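Local coordinates for protein putative laminarinase (Phanerochaete chrysosporium, PDB 2WLQ) that probably hydrolyses the glycosidic bonds of beta-glucans such as laminarin, as a family 16 glycoside hydrolase, here in a nucleophile-disabled form with glucan bound, at residues A[101-106]-A[115-120]; A[130-135]-A[163-168]. The protein carries 1 engineered substitution. One frame throughout, in Å; residues are numbered along the deposited sequence.

Contact 1. Residues A[101-106]-A[115-120]; sequences AAWETD and SVDIIE. Engineered in segment 115-120: Ser-115 (natural residue Glu). With BGC (beta-D-glucopyranose), chain C; BGC (beta-D-glucopyranose), chain B; BGC (beta-D-glucopyranose), chain D.
Ala-102 pairs with Ile-119, and Glu-104 with Val-116, in hydrogen-bonded positions of this antiparallel hairpin. Glu-104 and Val-116 bond in both directions, with Glu-104 N 2.8 Å from Val-116 O. At Ala-102 the register slips by one residue: its O accepts from Ile-118 N at 2.9 Å and from Ile-119 N at 3.1 Å, both in the carbonyl plane, a classic beta bulge.

Apolar contacts line the face away from the sugars. The CB of Ala-102 meets that of Ile-119 at 4.0 Å, while Val-116 CG1 lies alongside Glu-104 CB; the Glu-104 carboxylate reaches on to His-83.

Sugar contacts occupy the other face. With CG held between backbone N and carbonyl carbon (chi1 57°), the Trp-103 indole lies flat beneath the chain C glucose, whose C5 sits centrally over the ring, the stacking platform common in carbohydrate sites. Its NE1 is hydrogen-bonded to Asn-250 OD1. The Asp-117 carboxylate lies beside the indole and points the same way, the two planes 26° apart, under the same glucose. The extended Glu-120 offers both carboxylate oxygens: OE1 accepts from O4 of the chain B glucose at 2.7 Å, and OE2 from O3 of that sugar (2.6 Å) and O6 of the chain C glucose (2.8 Å), besides Trp-99 NE1.

Engineered Ser-115, Asp-117 and Glu-120 occupy the three acidic positions of the family 16 ExDxxE motif. The bulge turns Glu-120 onto the same face as the other two, consistent with its serving as the acid/base partner of the nucleophile position, here disabled at Ser-115.

Contact 2. Residues A[130-135]-A[163-168]; sequences MTLHTG and TGCGVQ. With BGC (beta-D-glucopyranose), chain B; BGC (beta-D-glucopyranose), chain C.
His-133 turns its imidazole so that one flat side rests on Gly-164, whose CA lies 3.9 Å from the ring centroid and 20° off the normal, a CH-pi contact over the face. Toward the opposite face, offset to the rim, comes O2 of the chain C glucose. The ring is thus set between backbone and sugar, and at its edge NE2 donates an almost straight bond (168°) to O4 of the chain B glucose, 2.9 Å away. Histidine suits the place because it combines a flat surface with a directed N-H. Gly-164 suits its own: its phi is positive, and a CB would run into Leu-132 O, Thr-131 CG2 and His-133 NE2.

Thr-131 points to the same side of the sheet. With OG1 beside the backbone N (chi1 -49°), the methyl CG2 is left anti to that N and meets two carbonyl oxygens, 3.4 Å from both Thr-163 O and Cys-165 O. Thr-163 O itself accepts a hydrogen bond from O6 of the chain B glucose. Across from Thr-131, the bare CA of Gly-166 leaves room for the threonine OG1 and lets the backbones approach closely.

On the reverse side Leu-132 CB packs against Cys-165 SG at 3.6 Å; that sulfur forms a disulfide with Cys-155. Met-130 bends at chi2 and chi3, bringing CE to 3.3 Å from Val-167 O and near Val-167 CG1. Paired backbone bonds, Met-130 with Val-167 and Leu-132 with Cys-165, hold the strands antiparallel.

This reverse side faces the other sheet of the beta sandwich: Met-130 and Val-167 touch strand 229-232 at Ala-229, Leu-132 and Val-167 reach its Phe-231, and strand 195-202 meets Met-130 through Val-198 and Leu-132 through Ile-196.

Running from the N terminus, strand 98-105 turns through a short loop without regular structure into strand 115-120, and contact 1 closes this hairpin. The chain then enters strand 129-133, and a longer excursion, including the short strand 149-150, returns as strand 165-168 to close contact 2. The two closures follow in series, neither nesting nor crossing. They are joined side by side by probable backbone bonds, Asp-117 N to Thr-131 O (2.8 Å) and Ser-115 N to His-133 O (3.0 Å), so that the four strands lie side by side in one sheet. Both contacts touch the chain B and chain C glucoses, so together they form a continuous part of the glucan-binding face.

Contact 1. Residues A[101-106]-A[115-120]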
# COMPACT_ATOMS: atom_id res chain seq x y z
N ALA A 101 -2.71 -1.77 -2.46
CA ALA A 101 -2.16 -0.81 -1.51
C ALA A 101 -1.52 -1.53 -0.33
O ALA A 101 -1.95 -2.62 0.08
CB ALA A 101 -3.26 0.09 -1.01
N ALA A 102 -0.47 -0.87 0.19
CA ALA A 102 0.14 -1.24 1.48
C ALA A 102 0.12 0.06 2.25
O ALA A 102 0.63 1.07 1.78
CB ALA A 102 1.56 -1.72 1.28
N TRP A 103 -0.52 0.04 3.41
CA TRP A 103 -0.83 1.29 4.10
C TRP A 103 -1.09 1.07 5.57
O TRP A 103 -1.02 -0.05 6.05
CB TRP A 103 -2.01 1.95 3.41
CG TRP A 103 -3.28 1.12 3.30
CD1 TRP A 103 -3.44 -0.06 2.62
CD2 TRP A 103 -4.55 1.46 3.84
NE1 TRP A 103 -4.76 -0.47 2.69
CE2 TRP A 103 -5.46 0.43 3.46
CE3 TRP A 103 -5.03 2.53 4.62
CZ2 TRP A 103 -6.82 0.46 3.79
CZ3 TRP A 103 -6.40 2.55 4.95
CH2 TRP A 103 -7.27 1.52 4.55
N GLU A 104 -1.32 2.17 6.30
CA GLU A 104 -1.61 2.09 7.73
C GLU A 104 -2.79 2.98 8.03
O GLU A 104 -2.93 4.05 7.44
CB GLU A 104 -0.41 2.56 8.56
CG GLU A 104 0.78 1.66 8.45
CD GLU A 104 1.86 1.97 9.48
OE1 GLU A 104 1.72 2.98 10.22
OE2 GLU A 104 2.89 1.22 9.52
N THR A 105 -3.63 2.53 8.98
CA THR A 105 -4.79 3.34 9.40
C THR A 105 -5.39 2.83 10.69
O THR A 105 -5.02 1.75 11.14
CB THR A 105 -5.88 3.35 8.32
OG1 THR A 105 -6.83 4.38 8.61
CG2 THR A 105 -6.61 2.02 8.23
N ASP A 106 -6.30 3.61 11.29
CA ASP A 106 -7.19 3.10 12.35
C ASP A 106 -8.56 3.14 11.71
O ASP A 106 -9.16 4.24 11.56
CB ASP A 106 -7.11 3.99 13.60
CG ASP A 106 -8.08 3.57 14.71
OD1 ASP A 106 -8.88 2.64 14.51
OD2 ASP A 106 -8.02 4.18 15.82
N SER A 115 -4.58 8.09 7.88
CA SER A 115 -4.08 6.95 7.10
C SER A 115 -2.86 7.42 6.31
O SER A 115 -2.79 8.59 5.91
CB SER A 115 -5.13 6.35 6.17
OG SER A 115 -5.58 7.28 5.22
N VAL A 116 -1.88 6.52 6.17
CA VAL A 116 -0.68 6.75 5.38
C VAL A 116 -0.56 5.61 4.37
O VAL A 116 -0.52 4.43 4.76
CB VAL A 116 0.60 6.83 6.25
CG1 VAL A 116 0.66 5.76 7.24
CG2 VAL A 116 1.84 6.83 5.39
N ASP A 117 -0.56 5.98 3.09
CA ASP A 117 -0.38 5.04 1.98
C ASP A 117 1.11 4.98 1.64
O ASP A 117 1.72 6.01 1.33
CB ASP A 117 -1.19 5.52 0.76
CG ASP A 117 -2.69 5.33 0.94
OD1 ASP A 117 -3.17 4.17 0.86
OD2 ASP A 117 -3.40 6.34 1.12
N ILE A 118 1.71 3.80 1.74
CA ILE A 118 3.12 3.59 1.47
C ILE A 118 3.30 3.14 0.00
O ILE A 118 4.14 3.67 -0.73
CB ILE A 118 3.69 2.55 2.43
CG1 ILE A 118 3.49 3.08 3.87
CG2 ILE A 118 5.16 2.25 2.12
CD1 ILE A 118 3.57 2.01 4.91
N ILE A 119 2.50 2.15 -0.41
CA ILE A 119 2.44 1.73 -1.80
C ILE A 119 0.98 1.90 -2.24
O ILE A 119 0.08 1.37 -1.57
CB ILE A 119 2.84 0.24 -1.96
CG1 ILE A 119 4.18 -0.02 -1.30
CG2 ILE A 119 2.84 -0.17 -3.46
CD1 ILE A 119 4.62 -1.49 -1.32
N GLU A 120 0.75 2.59 -3.36
CA GLU A 120 -0.63 2.71 -3.85
C GLU A 120 -0.61 3.18 -5.29
O GLU A 120 0.19 4.04 -5.65
CB GLU A 120 -1.45 3.67 -2.99
CG GLU A 120 -2.95 3.50 -3.23
CD GLU A 120 -3.81 4.55 -2.57
OE1 GLU A 120 -3.29 5.63 -2.17
OE2 GLU A 120 -5.04 4.30 -2.47
C2 BGC C . -7.75 5.39 1.69
C3 BGC C . -8.46 4.09 2.01
C4 BGC C . -8.01 3.08 0.97
C5 BGC C . -6.50 2.89 1.14
C6 BGC C . -5.88 1.84 0.23
C1 BGC C . -6.24 5.18 1.73
O1 BGC C . -5.62 6.30 1.19
O2 BGC C . -8.01 6.39 2.65
O3 BGC C . -9.86 4.20 1.89
O4 BGC C . -8.65 1.84 1.17
O5 BGC C . -5.88 4.12 0.86
O6 BGC C . -6.11 2.12 -1.16
C2 BGC B . -8.28 7.19 -2.76
C3 BGC B . -7.04 7.18 -1.88
C4 BGC B . -5.79 7.67 -2.58
C5 BGC B . -6.06 9.02 -3.21
C6 BGC B . -4.86 9.50 -4.00
C1 BGC B . -8.42 8.55 -3.40
O2 BGC B . -9.37 6.83 -1.92
O3 BGC B . -6.83 5.89 -1.37
O4 BGC B . -4.75 7.84 -1.61
O5 BGC B . -7.21 8.90 -4.04
O6 BGC B . -5.11 10.83 -4.41
C2 BGC D . -11.97 4.76 2.79
C3 BGC D . -12.78 5.00 4.08
C4 BGC D . -12.50 3.94 5.14
C5 BGC D . -10.99 3.81 5.35
C6 BGC D . -10.56 2.69 6.30
C1 BGC D . -10.51 4.54 3.12
O2 BGC D . -12.09 5.85 1.89
O3 BGC D . -14.15 4.83 3.79
O4 BGC D . -13.10 4.40 6.35
O5 BGC D . -10.39 3.51 4.09
O6 BGC D . -11.02 1.43 5.86

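Contact 2. Residues A[130-135]-A[163-168]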
# COMPACT_ATOMS: atom_id res chain seq x y z
N MET A 130 2.50 8.13 -2.51
CA MET A 130 2.54 8.02 -1.06
C MET A 130 1.73 9.19 -0.55
O MET A 130 2.02 10.32 -0.92
CB MET A 130 4.01 8.12 -0.59
CG MET A 130 4.80 6.89 -1.04
SD MET A 130 6.47 7.19 -1.70
CE MET A 130 6.06 8.17 -3.15
N THR A 131 0.71 8.91 0.26
CA THR A 131 -0.34 9.89 0.55
C THR A 131 -0.81 9.80 1.98
O THR A 131 -0.97 8.70 2.51
CB THR A 131 -1.53 9.64 -0.36
OG1 THR A 131 -1.06 9.51 -1.71
CG2 THR A 131 -2.53 10.80 -0.29
N LEU A 132 -1.07 10.95 2.59
CA LEU A 132 -1.78 10.95 3.88
C LEU A 132 -3.20 11.43 3.71
O LEU A 132 -3.49 12.29 2.86
CB LEU A 132 -1.12 11.90 4.88
CG LEU A 132 0.38 11.86 5.07
CD1 LEU A 132 0.79 12.81 6.21
CD2 LEU A 132 0.87 10.46 5.30
N HIS A 133 -4.07 10.86 4.53
CA HIS A 133 -5.48 11.34 4.65
C HIS A 133 -5.74 11.61 6.12
O HIS A 133 -5.46 10.75 6.96
CB HIS A 133 -6.47 10.27 4.15
CG HIS A 133 -6.38 10.02 2.67
ND1 HIS A 133 -7.26 10.56 1.76
CD2 HIS A 133 -5.50 9.30 1.96
CE1 HIS A 133 -6.91 10.19 0.54
NE2 HIS A 133 -5.85 9.41 0.63
N THR A 134 -6.21 12.82 6.43
CA THR A 134 -6.44 13.21 7.82
C THR A 134 -7.76 13.95 7.94
O THR A 134 -8.44 14.21 6.94
CB THR A 134 -5.33 14.17 8.32
OG1 THR A 134 -5.41 15.41 7.60
CG2 THR A 134 -3.93 13.60 8.11
N GLY A 135 -8.10 14.32 9.18
CA GLY A 135 -9.14 15.34 9.46
C GLY A 135 -8.61 16.74 9.23
O GLY A 135 -7.58 16.95 8.60
N THR A 163 -8.54 13.50 -2.04
CA THR A 163 -7.26 13.18 -2.67
C THR A 163 -6.17 12.89 -1.64
O THR A 163 -5.20 12.19 -1.94
CB THR A 163 -6.71 14.31 -3.54
OG1 THR A 163 -6.37 15.43 -2.70
CG2 THR A 163 -7.70 14.71 -4.62
N GLY A 164 -6.32 13.46 -0.44
CA GLY A 164 -5.22 13.47 0.54
C GLY A 164 -4.08 14.40 0.12
O GLY A 164 -4.15 15.06 -0.93
N CYS A 165 -2.98 14.40 0.89
CA CYS A 165 -1.75 15.08 0.48
C CYS A 165 -0.76 14.03 0.04
O CYS A 165 -0.38 13.16 0.85
CB CYS A 165 -1.19 15.93 1.62
SG CYS A 165 -0.93 15.02 3.16
N GLY A 166 -0.37 14.08 -1.23
CA GLY A 166 0.39 13.00 -1.83
C GLY A 166 1.68 13.44 -2.46
O GLY A 166 1.90 14.62 -2.72
N VAL A 167 2.55 12.46 -2.64
CA VAL A 167 3.84 12.60 -3.30
C VAL A 167 3.96 11.46 -4.30
O VAL A 167 3.64 10.30 -4.00
CB VAL A 167 4.97 12.49 -2.28
CG1 VAL A 167 6.37 12.53 -2.94
CG2 VAL A 167 4.83 13.59 -1.21
N GLN A 168 4.41 11.79 -5.51
CA GLN A 168 4.71 10.81 -6.57
C GLN A 168 6.18 10.43 -6.53
O GLN A 168 7.04 11.32 -6.47
CB GLN A 168 4.44 11.42 -7.94
CG GLN A 168 3.00 11.84 -8.11
CD GLN A 168 2.09 10.68 -8.45
OE1 GLN A 168 1.16 10.35 -7.68
NE2 GLN A 168 2.32 10.07 -9.60
C2 BGC B . -8.28 7.19 -2.76
C3 BGC B . -7.04 7.18 -1.88
C4 BGC B . -5.79 7.67 -2.58
C5 BGC B . -6.06 9.02 -3.21
C6 BGC B . -4.86 9.50 -4.00
C1 BGC B . -8.42 8.55 -3.40
O2 BGC B . -9.37 6.83 -1.92
O3 BGC B . -6.83 5.89 -1.37
O4 BGC B . -4.75 7.84 -1.61
O5 BGC B . -7.21 8.90 -4.04
O6 BGC B . -5.11 10.83 -4.41
C2 BGC C . -7.75 5.39 1.69
C3 BGC C . -8.46 4.09 2.01
C4 BGC C . -8.01 3.08 0.97
C5 BGC C . -6.50 2.89 1.14
C6 BGC C . -5.88 1.84 0.23
C1 BGC C . -6.24 5.18 1.73
O1 BGC C . -5.62 6.30 1.19
O2 BGC C . -8.01 6.39 2.65
O3 BGC C . -9.86 4.20 1.89
O4 BGC C . -8.65 1.84 1.17
O5 BGC C . -5.88 4.12 0.86
O6 BGC C . -6.11 2.12 -1.16